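Local coordinates for protein ECXA (Escherichia coli, PDB 4L63) that binds a zinc ion through three histidines, carries the HExxH zinc-binding motif and is probably a metallopeptidase of the metzincin type, at residues G138-L152 with I208-E221. Sequence-based numbering, arbitrary orientation.
Sequences GAIPANMSPEEYIKL and IDRLSHYLERPVTE
Ile208 CD1 meets Leu152 CD2 tip to tip at 3.7 Å and lies obliquely to the Tyr149 ring, 4.0 Å from Tyr149 CE1. The first torsion of Ile208 (chi1 -61°) sets CG1 anti to the carbonyl carbon and CG2 anti to the backbone N, parting the two branches, and the extended chi2 carries CD1 onward. Ile208 CG2 touches Ile140 CG2 at 3.7 Å and also borders the methyl of Ala139, so one isoleucine spans the loop 138-145 and the first turns of the helix that follows. One helical turn further on, Ser212 CB presses against Ala139 CB (3.8 Å), while Ser212 OG, anti to the backbone N (chi1 168°), donates to Arg217 O, tying the helix to the chain that leaves it. The one hydrogen bond across the contact is between backbones: Val219 N donates to Ala139 O over 2.9 Å. Beside it the two proline rings cross, Pro218 CB packing 3.7 Å from Pro141 CD; Pro218 CA also makes a CA-H...O contact with O of Gly138, the residue that ends helix 131-137 in a Schellman motif. Pro141 CD further covers Val219 O, a buried carbonyl with no polar partner in the model. At the far end Glu221 and Leu152 run alongside each other, pointing opposite ways, with Glu221 CG 3.7 Å from Leu152 CD1; Glu221 OE1 has a long, weak ion pair with Arg155. Leu134 of helix 131-137 touches Ala139, Ile140, Tyr149 and Ile208. Lys153 and Ile156 extend the Ile208 packing along helix 146-165, which farther on carries the zinc ligands His160 and His164; helix 207-215 and its trailing loop are thus packed against the early turns of the metal-binding helix.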
loop_
_atom_site.group_PDB
_atom_site.type_symbol
_atom_site.label_atom_id
_atom_site.label_comp_id
_atom_site.label_asym_id
_atom_site.label_seq_id
_atom_site.Cartn_x
_atom_site.Cartn_y
_atom_site.Cartn_z
ATOM N N GLY A 138 27.134 17.280 9.389
ATOM C CA GLY A 138 26.751 16.477 10.534
ATOM C C GLY A 138 26.264 15.091 10.161
ATOM O O GLY A 138 25.549 14.452 10.935
ATOM N N ALA A 139 26.651 14.626 8.978
ATOM C CA ALA A 139 26.293 13.284 8.530
ATOM C C ALA A 139 27.099 12.230 9.287
ATOM O O ALA A 139 26.656 11.093 9.455
ATOM C CB ALA A 139 26.509 13.147 7.035
ATOM N N ILE A 140 28.288 12.619 9.736
ATOM C CA ILE A 140 29.122 11.755 10.559
ATOM C C ILE A 140 29.531 12.520 11.814
ATOM O O ILE A 140 29.717 13.736 11.762
ATOM C CB ILE A 140 30.383 11.274 9.807
ATOM C CG1 ILE A 140 31.115 12.455 9.162
ATOM C CG2 ILE A 140 30.019 10.232 8.756
ATOM C CD1 ILE A 140 32.400 12.069 8.456
ATOM N N PRO A 141 29.664 11.816 12.949
ATOM C CA PRO A 141 30.033 12.509 14.187
ATOM C C PRO A 141 31.434 13.111 14.104
ATOM O O PRO A 141 32.358 12.437 13.647
ATOM C CB PRO A 141 29.969 11.400 15.243
ATOM C CG PRO A 141 30.184 10.137 14.475
ATOM C CD PRO A 141 29.532 10.362 13.144
ATOM N N ALA A 142 31.584 14.362 14.534
ATOM C CA ALA A 142 32.892 15.020 14.561
ATOM C C ALA A 142 33.865 14.228 15.432
ATOM O O ALA A 142 35.082 14.391 15.341
ATOM C CB ALA A 142 32.761 16.450 15.068
ATOM N N ASN A 143 33.297 13.369 16.272
ATOM C CA ASN A 143 34.039 12.447 17.119
ATOM C C ASN A 143 34.939 11.477 16.349
ATOM O O ASN A 143 36.067 11.210 16.765
ATOM C CB ASN A 143 33.049 11.650 17.974
ATOM C CG ASN A 143 33.727 10.852 19.065
ATOM O OD1 ASN A 143 34.889 11.086 19.394
ATOM N ND2 ASN A 143 33.000 9.896 19.633
ATOM N N MET A 144 34.439 10.953 15.232
ATOM C CA MET A 144 35.103 9.850 14.542
ATOM C C MET A 144 36.447 10.258 13.939
ATOM O O MET A 144 36.619 11.380 13.458
ATOM C CB MET A 144 34.184 9.267 13.455
ATOM C CG MET A 144 34.207 9.994 12.120
ATOM S SD MET A 144 33.043 9.298 10.922
ATOM C CE MET A 144 33.199 7.543 11.240
ATOM N N SER A 145 37.401 9.333 13.989
ATOM C CA SER A 145 38.746 9.565 13.480
ATOM C C SER A 145 38.816 9.254 11.988
ATOM O O SER A 145 37.916 8.604 11.447
ATOM C CB SER A 145 39.759 8.708 14.248
ATOM O OG SER A 145 39.605 7.334 13.939
ATOM N N PRO A 146 39.881 9.728 11.312
ATOM C CA PRO A 146 40.109 9.335 9.918
ATOM C C PRO A 146 40.196 7.821 9.756
ATOM O O PRO A 146 39.893 7.300 8.682
ATOM C CB PRO A 146 41.447 10.000 9.582
ATOM C CG PRO A 146 41.492 11.193 10.463
ATOM C CD PRO A 146 40.823 10.777 11.745
ATOM N N GLU A 147 40.596 7.127 10.817
ATOM C CA GLU A 147 40.707 5.677 10.780
ATOM C C GLU A 147 39.346 5.000 10.636
ATOM O O GLU A 147 39.189 4.110 9.803
ATOM C CB GLU A 147 41.420 5.158 12.032
ATOM C CG GLU A 147 41.147 3.692 12.332
ATOM C CD GLU A 147 42.345 2.982 12.929
ATOM O OE1 GLU A 147 43.331 3.665 13.277
ATOM O OE2 GLU A 147 42.300 1.740 13.048
ATOM N N GLU A 148 38.360 5.424 11.426
ATOM C CA GLU A 148 37.068 4.739 11.418
ATOM C C GLU A 148 36.105 5.228 10.342
ATOM O O GLU A 148 35.136 4.541 10.033
ATOM C CB GLU A 148 36.391 4.831 12.788
ATOM C CG GLU A 148 36.721 6.064 13.591
ATOM C CD GLU A 148 36.437 5.867 15.067
ATOM O OE1 GLU A 148 36.955 4.887 15.643
ATOM O OE2 GLU A 148 35.694 6.685 15.647
ATOM N N TYR A 149 36.362 6.397 9.764
ATOM C CA TYR A 149 35.584 6.824 8.606
ATOM C C TYR A 149 35.980 5.987 7.390
ATOM O O TYR A 149 35.200 5.835 6.448
ATOM C CB TYR A 149 35.768 8.319 8.321
ATOM C CG TYR A 149 35.140 8.769 7.015
ATOM C CD1 TYR A 149 33.772 9.020 6.928
ATOM C CD2 TYR A 149 35.913 8.945 5.871
ATOM C CE1 TYR A 149 33.193 9.427 5.737
ATOM C CE2 TYR A 149 35.342 9.353 4.678
ATOM C CZ TYR A 149 33.983 9.591 4.616
ATOM O OH TYR A 149 33.417 9.997 3.429
ATOM N N ILE A 150 37.191 5.433 7.421
ATOM C CA ILE A 150 37.670 4.567 6.348
ATOM C C ILE A 150 37.118 3.140 6.515
ATOM O O ILE A 150 36.818 2.466 5.525
ATOM C CB ILE A 150 39.218 4.551 6.287
ATOM C CG1 ILE A 150 39.743 5.927 5.866
ATOM C CG2 ILE A 150 39.719 3.511 5.298
ATOM C CD1 ILE A 150 41.244 6.080 5.998
ATOM N N LYS A 151 36.964 2.690 7.762
ATOM C CA LYS A 151 36.317 1.399 8.027
ATOM C C LYS A 151 34.826 1.460 7.700
ATOM O O LYS A 151 34.259 0.502 7.174
ATOM C CB LYS A 151 36.511 0.964 9.486
ATOM C CG LYS A 151 37.843 1.359 10.104
ATOM C CD LYS A 151 37.776 1.378 11.627
ATOM C CE LYS A 151 38.603 0.282 12.263
ATOM N NZ LYS A 151 38.980 0.657 13.655
ATOM N N LEU A 152 34.199 2.587 8.025
ATOM C CA LEU A 152 32.792 2.811 7.708
ATOM C C LEU A 152 32.572 2.683 6.207
ATOM O O LEU A 152 31.690 1.948 5.757
ATOM C CB LEU A 152 32.340 4.189 8.200
ATOM C CG LEU A 152 30.929 4.639 7.801
ATOM C CD1 LEU A 152 29.893 3.651 8.300
ATOM C CD2 LEU A 152 30.631 6.042 8.317
ATOM N N ILE A 208 25.785 7.852 3.066
ATOM C CA ILE A 208 25.942 8.326 4.438
ATOM C C ILE A 208 25.096 9.567 4.676
ATOM O O ILE A 208 24.385 9.671 5.679
ATOM C CB ILE A 208 27.403 8.652 4.769
ATOM C CG1 ILE A 208 28.271 7.405 4.621
ATOM C CG2 ILE A 208 27.511 9.211 6.183
ATOM C CD1 ILE A 208 29.713 7.620 5.042
ATOM N N ASP A 209 25.183 10.506 3.740
ATOM C CA ASP A 209 24.419 11.739 3.814
ATOM C C ASP A 209 22.913 11.468 3.787
ATOM O O ASP A 209 22.158 12.070 4.544
ATOM C CB ASP A 209 24.809 12.671 2.668
ATOM C CG ASP A 209 24.307 14.086 2.872
ATOM O OD1 ASP A 209 24.455 14.618 3.996
ATOM O OD2 ASP A 209 23.763 14.666 1.909
ATOM N N ARG A 210 22.474 10.563 2.914
ATOM C CA ARG A 210 21.057 10.227 2.853
ATOM C C ARG A 210 20.616 9.497 4.120
ATOM O O ARG A 210 19.516 9.729 4.622
ATOM C CB ARG A 210 20.738 9.380 1.613
ATOM C CG ARG A 210 21.088 10.054 0.288
ATOM C CD ARG A 210 20.653 11.511 0.282
ATOM N NE ARG A 210 19.214 11.653 0.474
ATOM C CZ ARG A 210 18.622 12.771 0.881
ATOM N NH1 ARG A 210 19.350 13.847 1.162
ATOM N NH2 ARG A 210 17.302 12.808 1.025
ATOM N N LEU A 211 21.477 8.626 4.640
ATOM C CA LEU A 211 21.150 7.873 5.847
ATOM C C LEU A 211 21.046 8.810 7.047
ATOM O O LEU A 211 20.147 8.673 7.881
ATOM C CB LEU A 211 22.195 6.785 6.112
ATOM C CG LEU A 211 21.899 5.878 7.309
ATOM C CD1 LEU A 211 20.525 5.244 7.157
ATOM C CD2 LEU A 211 22.973 4.815 7.479
ATOM N N SER A 212 21.965 9.767 7.126
ATOM C CA SER A 212 21.940 10.769 8.186
ATOM C C SER A 212 20.696 11.639 8.098
ATOM O O SER A 212 20.076 11.957 9.110
ATOM C CB SER A 212 23.189 11.642 8.125
ATOM O OG SER A 212 23.046 12.775 8.961
ATOM N N HIS A 213 20.346 12.018 6.873
ATOM C CA HIS A 213 19.159 12.816 6.599
ATOM C C HIS A 213 17.925 12.108 7.152
ATOM O O HIS A 213 17.019 12.745 7.693
ATOM C CB HIS A 213 19.044 13.061 5.091
ATOM C CG HIS A 213 17.960 14.016 4.696
ATOM N ND1 HIS A 213 16.644 13.632 4.544
ATOM C CD2 HIS A 213 18.002 15.337 4.400
ATOM C CE1 HIS A 213 15.922 14.675 4.179
ATOM N NE2 HIS A 213 16.722 15.725 4.087
ATOM N N TYR A 214 17.918 10.784 7.037
ATOM C CA TYR A 214 16.820 9.958 7.534
ATOM C C TYR A 214 16.836 9.825 9.056
ATOM O O TYR A 214 15.797 9.922 9.708
ATOM C CB TYR A 214 16.879 8.574 6.887
ATOM C CG TYR A 214 16.057 7.504 7.574
ATOM C CD1 TYR A 214 14.670 7.482 7.460
ATOM C CD2 TYR A 214 16.669 6.491 8.300
ATOM C CE1 TYR A 214 13.915 6.492 8.075
ATOM C CE2 TYR A 214 15.923 5.497 8.916
ATOM C CZ TYR A 214 14.548 5.504 8.798
ATOM O OH TYR A 214 13.803 4.518 9.406
ATOM N N LEU A 215 18.019 9.600 9.617
ATOM C CA LEU A 215 18.149 9.376 11.052
ATOM C C LEU A 215 18.046 10.671 11.852
ATOM O O LEU A 215 17.856 10.640 13.071
ATOM C CB LEU A 215 19.473 8.677 11.356
ATOM C CG LEU A 215 19.490 7.196 10.989
ATOM C CD1 LEU A 215 20.877 6.613 11.177
ATOM C CD2 LEU A 215 18.460 6.436 11.813
ATOM N N GLU A 216 18.175 11.797 11.156
ATOM C CA GLU A 216 18.142 13.124 11.767
ATOM C C GLU A 216 19.230 13.288 12.831
ATOM O O GLU A 216 19.036 13.965 13.842
ATOM C CB GLU A 216 16.760 13.403 12.363
ATOM C CG GLU A 216 15.790 14.027 11.372
ATOM C CD GLU A 216 14.518 14.524 12.031
ATOM O OE1 GLU A 216 14.554 15.609 12.653
ATOM O OE2 GLU A 216 13.479 13.837 11.920
ATOM N N ARG A 217 20.379 12.670 12.578
ATOM C CA ARG A 217 21.523 12.726 13.482
ATOM C C ARG A 217 22.733 12.128 12.760
ATOM O O ARG A 217 22.576 11.537 11.689
ATOM C CB ARG A 217 21.229 11.973 14.782
ATOM C CG ARG A 217 20.743 10.558 14.576
ATOM C CD ARG A 217 20.644 9.812 15.895
ATOM N NE ARG A 217 20.404 8.387 15.690
ATOM C CZ ARG A 217 21.327 7.522 15.283
ATOM N NH1 ARG A 217 21.013 6.245 15.121
ATOM N NH2 ARG A 217 22.567 7.930 15.045
ATOM N N PRO A 218 23.946 12.295 13.321
ATOM C CA PRO A 218 25.118 11.663 12.701
ATOM C C PRO A 218 25.015 10.136 12.636
ATOM O O PRO A 218 24.323 9.526 13.451
ATOM C CB PRO A 218 26.278 12.095 13.612
ATOM C CG PRO A 218 25.635 12.601 14.869
ATOM C CD PRO A 218 24.335 13.182 14.433
ATOM N N VAL A 219 25.709 9.537 11.672
ATOM C CA VAL A 219 25.595 8.108 11.399
ATOM C C VAL A 219 26.845 7.321 11.787
ATOM O O VAL A 219 27.960 7.704 11.439
ATOM C CB VAL A 219 25.299 7.861 9.903
ATOM C CG1 VAL A 219 25.620 6.432 9.510
ATOM C CG2 VAL A 219 23.852 8.180 9.596
ATOM N N THR A 220 26.648 6.224 12.514
ATOM C CA THR A 220 27.731 5.290 12.806
ATOM C C THR A 220 27.506 3.972 12.064
ATOM O O THR A 220 26.647 3.888 11.184
ATOM C CB THR A 220 27.870 5.024 14.317
ATOM O OG1 THR A 220 26.651 4.467 14.822
ATOM C CG2 THR A 220 28.182 6.317 15.058
ATOM N N GLU A 221 28.267 2.944 12.426
ATOM C CA GLU A 221 28.279 1.699 11.663
ATOM C C GLU A 221 27.169 0.736 12.088
ATOM O O GLU A 221 26.814 -0.181 11.343
ATOM C CB GLU A 221 29.640 1.018 11.794
ATOM C CG GLU A 221 30.813 1.942 11.502
ATOM C CD GLU A 221 32.112 1.191 11.272
ATOM O OE1 GLU A 221 32.219 0.034 11.729
ATOM O OE2 GLU A 221 33.039 1.767 10.664
#